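Long-range contact in putative isomerase YbhH (Escherichia coli, PDB 6OTV), which probably acts as an isomerase of the PrpF family, which is related to the diaminopimelate epimerases, though its substrate is not established: residues A[183-191]-A[229-238]. Residues are numbered along the deposited sequence; the frame is centred on the assembly and turned at random.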
# COMPACT_ATOMS: atom_id res chain seq x y z
N TYR A 183 -33.60 -7.73 0.68
CA TYR A 183 -34.64 -8.69 1.03
C TYR A 183 -34.70 -9.77 -0.03
O TYR A 183 -34.84 -9.47 -1.22
CB TYR A 183 -36.00 -8.00 1.19
CG TYR A 183 -36.06 -7.04 2.35
CD1 TYR A 183 -36.50 -7.45 3.60
CD2 TYR A 183 -35.66 -5.72 2.20
CE1 TYR A 183 -36.55 -6.58 4.67
CE2 TYR A 183 -35.70 -4.83 3.26
CZ TYR A 183 -36.15 -5.27 4.49
OH TYR A 183 -36.19 -4.39 5.55
N PHE A 184 -34.59 -11.02 0.40
CA PHE A 184 -34.73 -12.17 -0.48
C PHE A 184 -35.55 -13.21 0.26
O PHE A 184 -35.22 -13.59 1.38
CB PHE A 184 -33.36 -12.74 -0.88
CG PHE A 184 -32.44 -11.74 -1.51
CD1 PHE A 184 -32.56 -11.41 -2.85
CD2 PHE A 184 -31.45 -11.13 -0.76
CE1 PHE A 184 -31.72 -10.49 -3.43
CE2 PHE A 184 -30.60 -10.21 -1.34
CZ PHE A 184 -30.73 -9.88 -2.67
N ASP A 185 -36.64 -13.67 -0.38
CA ASP A 185 -37.56 -14.63 0.23
C ASP A 185 -38.10 -14.10 1.55
O ASP A 185 -38.25 -14.85 2.52
CB ASP A 185 -36.89 -15.99 0.41
CG ASP A 185 -36.22 -16.49 -0.85
OD1 ASP A 185 -36.32 -15.81 -1.89
OD2 ASP A 185 -35.58 -17.56 -0.81
N ASP A 186 -38.40 -12.80 1.59
CA ASP A 186 -38.96 -12.13 2.76
C ASP A 186 -38.06 -12.24 3.99
O ASP A 186 -38.53 -12.24 5.12
CB ASP A 186 -40.37 -12.66 3.08
CG ASP A 186 -41.31 -12.53 1.90
OD1 ASP A 186 -41.24 -11.50 1.19
OD2 ASP A 186 -42.12 -13.46 1.67
N VAL A 187 -36.75 -12.33 3.77
CA VAL A 187 -35.76 -12.41 4.83
C VAL A 187 -34.85 -11.19 4.72
O VAL A 187 -34.18 -11.01 3.70
CB VAL A 187 -34.94 -13.70 4.77
CG1 VAL A 187 -33.91 -13.73 5.89
CG2 VAL A 187 -35.85 -14.92 4.84
N PRO A 188 -34.79 -10.33 5.74
CA PRO A 188 -33.87 -9.18 5.68
C PRO A 188 -32.43 -9.64 5.84
O PRO A 188 -32.07 -10.25 6.84
CB PRO A 188 -34.32 -8.30 6.85
CG PRO A 188 -34.93 -9.27 7.82
CD PRO A 188 -35.57 -10.35 6.98
N VAL A 189 -31.60 -9.35 4.83
CA VAL A 189 -30.19 -9.73 4.84
C VAL A 189 -29.35 -8.50 4.54
O VAL A 189 -29.85 -7.43 4.20
CB VAL A 189 -29.88 -10.86 3.83
CG1 VAL A 189 -30.79 -12.06 4.07
CG2 VAL A 189 -30.01 -10.35 2.40
N THR A 190 -28.03 -8.67 4.66
CA THR A 190 -27.07 -7.63 4.32
C THR A 190 -25.99 -8.21 3.42
O THR A 190 -25.37 -9.22 3.76
CB THR A 190 -26.43 -7.02 5.58
OG1 THR A 190 -27.37 -6.13 6.20
CG2 THR A 190 -25.17 -6.25 5.22
N CYS A 191 -25.78 -7.58 2.27
CA CYS A 191 -24.74 -7.97 1.34
C CYS A 191 -23.56 -7.01 1.49
O CYS A 191 -23.71 -5.81 1.24
CB CYS A 191 -25.26 -7.96 -0.10
SG CYS A 191 -26.63 -9.11 -0.37
N SER A 229 -31.17 -20.66 -1.80
CA SER A 229 -32.08 -19.76 -2.50
C SER A 229 -31.68 -18.31 -2.28
O SER A 229 -31.75 -17.49 -3.21
CB SER A 229 -33.52 -20.00 -2.03
OG SER A 229 -34.38 -18.98 -2.51
N ILE A 230 -31.26 -17.97 -1.06
CA ILE A 230 -30.86 -16.60 -0.78
C ILE A 230 -29.46 -16.32 -1.33
O ILE A 230 -29.18 -15.19 -1.77
CB ILE A 230 -30.93 -16.34 0.74
CG1 ILE A 230 -32.30 -16.74 1.28
CG2 ILE A 230 -30.65 -14.87 1.04
CD1 ILE A 230 -32.43 -16.62 2.78
N ARG A 231 -28.57 -17.32 -1.33
CA ARG A 231 -27.21 -17.08 -1.79
C ARG A 231 -27.15 -16.85 -3.29
O ARG A 231 -26.51 -15.90 -3.76
CB ARG A 231 -26.31 -18.25 -1.40
CG ARG A 231 -24.85 -17.99 -1.75
CD ARG A 231 -23.97 -19.19 -1.45
NE ARG A 231 -24.08 -20.23 -2.47
CZ ARG A 231 -23.31 -20.31 -3.54
NH1 ARG A 231 -22.36 -19.40 -3.75
NH2 ARG A 231 -23.48 -21.29 -4.42
N LEU A 232 -27.81 -17.72 -4.07
CA LEU A 232 -27.87 -17.51 -5.51
C LEU A 232 -28.50 -16.17 -5.84
O LEU A 232 -28.06 -15.47 -6.76
CB LEU A 232 -28.66 -18.65 -6.17
CG LEU A 232 -28.21 -20.09 -5.89
CD1 LEU A 232 -29.18 -21.08 -6.50
CD2 LEU A 232 -26.80 -20.33 -6.40
N GLN A 233 -29.54 -15.79 -5.09
CA GLN A 233 -30.19 -14.50 -5.32
C GLN A 233 -29.29 -13.34 -4.92
O GLN A 233 -29.26 -12.30 -5.58
CB GLN A 233 -31.52 -14.46 -4.56
CG GLN A 233 -32.69 -13.91 -5.36
CD GLN A 233 -34.02 -14.10 -4.65
OE1 GLN A 233 -34.22 -15.08 -3.93
NE2 GLN A 233 -34.92 -13.14 -4.82
N ALA A 234 -28.53 -13.50 -3.82
CA ALA A 234 -27.67 -12.43 -3.36
C ALA A 234 -26.46 -12.24 -4.28
O ALA A 234 -26.02 -11.11 -4.51
CB ALA A 234 -27.21 -12.70 -1.92
N GLY A 235 -25.92 -13.35 -4.79
CA GLY A 235 -24.79 -13.24 -5.70
C GLY A 235 -25.13 -12.50 -6.98
O GLY A 235 -24.36 -11.64 -7.44
N LYS A 236 -26.29 -12.80 -7.57
CA LYS A 236 -26.71 -12.08 -8.76
C LYS A 236 -26.98 -10.61 -8.46
O LYS A 236 -26.79 -9.75 -9.33
CB LYS A 236 -27.95 -12.74 -9.37
N ALA A 237 -27.41 -10.31 -7.24
CA ALA A 237 -27.69 -8.93 -6.86
C ALA A 237 -26.43 -8.13 -6.55
O ALA A 237 -26.46 -6.90 -6.63
CB ALA A 237 -28.63 -8.90 -5.64
N MET A 238 -25.34 -8.80 -6.19
CA MET A 238 -24.09 -8.14 -5.84
C MET A 238 -23.16 -7.97 -7.04
O MET A 238 -21.94 -7.81 -6.84
CB MET A 238 -23.37 -8.90 -4.73
CG MET A 238 -23.98 -8.74 -3.36
SD MET A 238 -23.11 -9.76 -2.16
CE MET A 238 -23.09 -11.29 -3.07
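This contact packs a beta hairpin against a helix: Phe184 and Asp185, at the type I' turn of the hairpin formed by strands 182-184 and 187-193, meet the last turns of helix 221-237. The axes of strand 187-191 and helix 229-237 come within 10.0 Å, with 45° between their N-to-C directions. The Phe184 ring lies against the helix. Its CG lies anti to the carbonyl carbon (chi1 -55°), which carries the ring toward the helix; Ala234 CA and the Gln233 carbonyl carbon lie over one face, and Ala237 CB meets the edge, 3.8 Å from Phe184 CZ. Ile230 CG2 reaches Phe184 CB at 3.9 Å and Val189 CG1 at 4.1 Å, bridging the two strands of the hairpin; Ile201 of strand 197-202 also touches Ile230. Farther along, the Met238 sulfur SD rests 3.5 Å from Cys191 CB, while Cys191 SG faces Ala234 CB at 4.0 Å. The turn adds a polar clasp, in which Ser229 OG donates to the syn lone pair of Asp185 OD2 across 2.5 Å. The chemistry is thus divided: mostly buried apolar side chains seat the helix on the hairpin, and a hydroxyl-carboxylate bond ties the exposed turn to it.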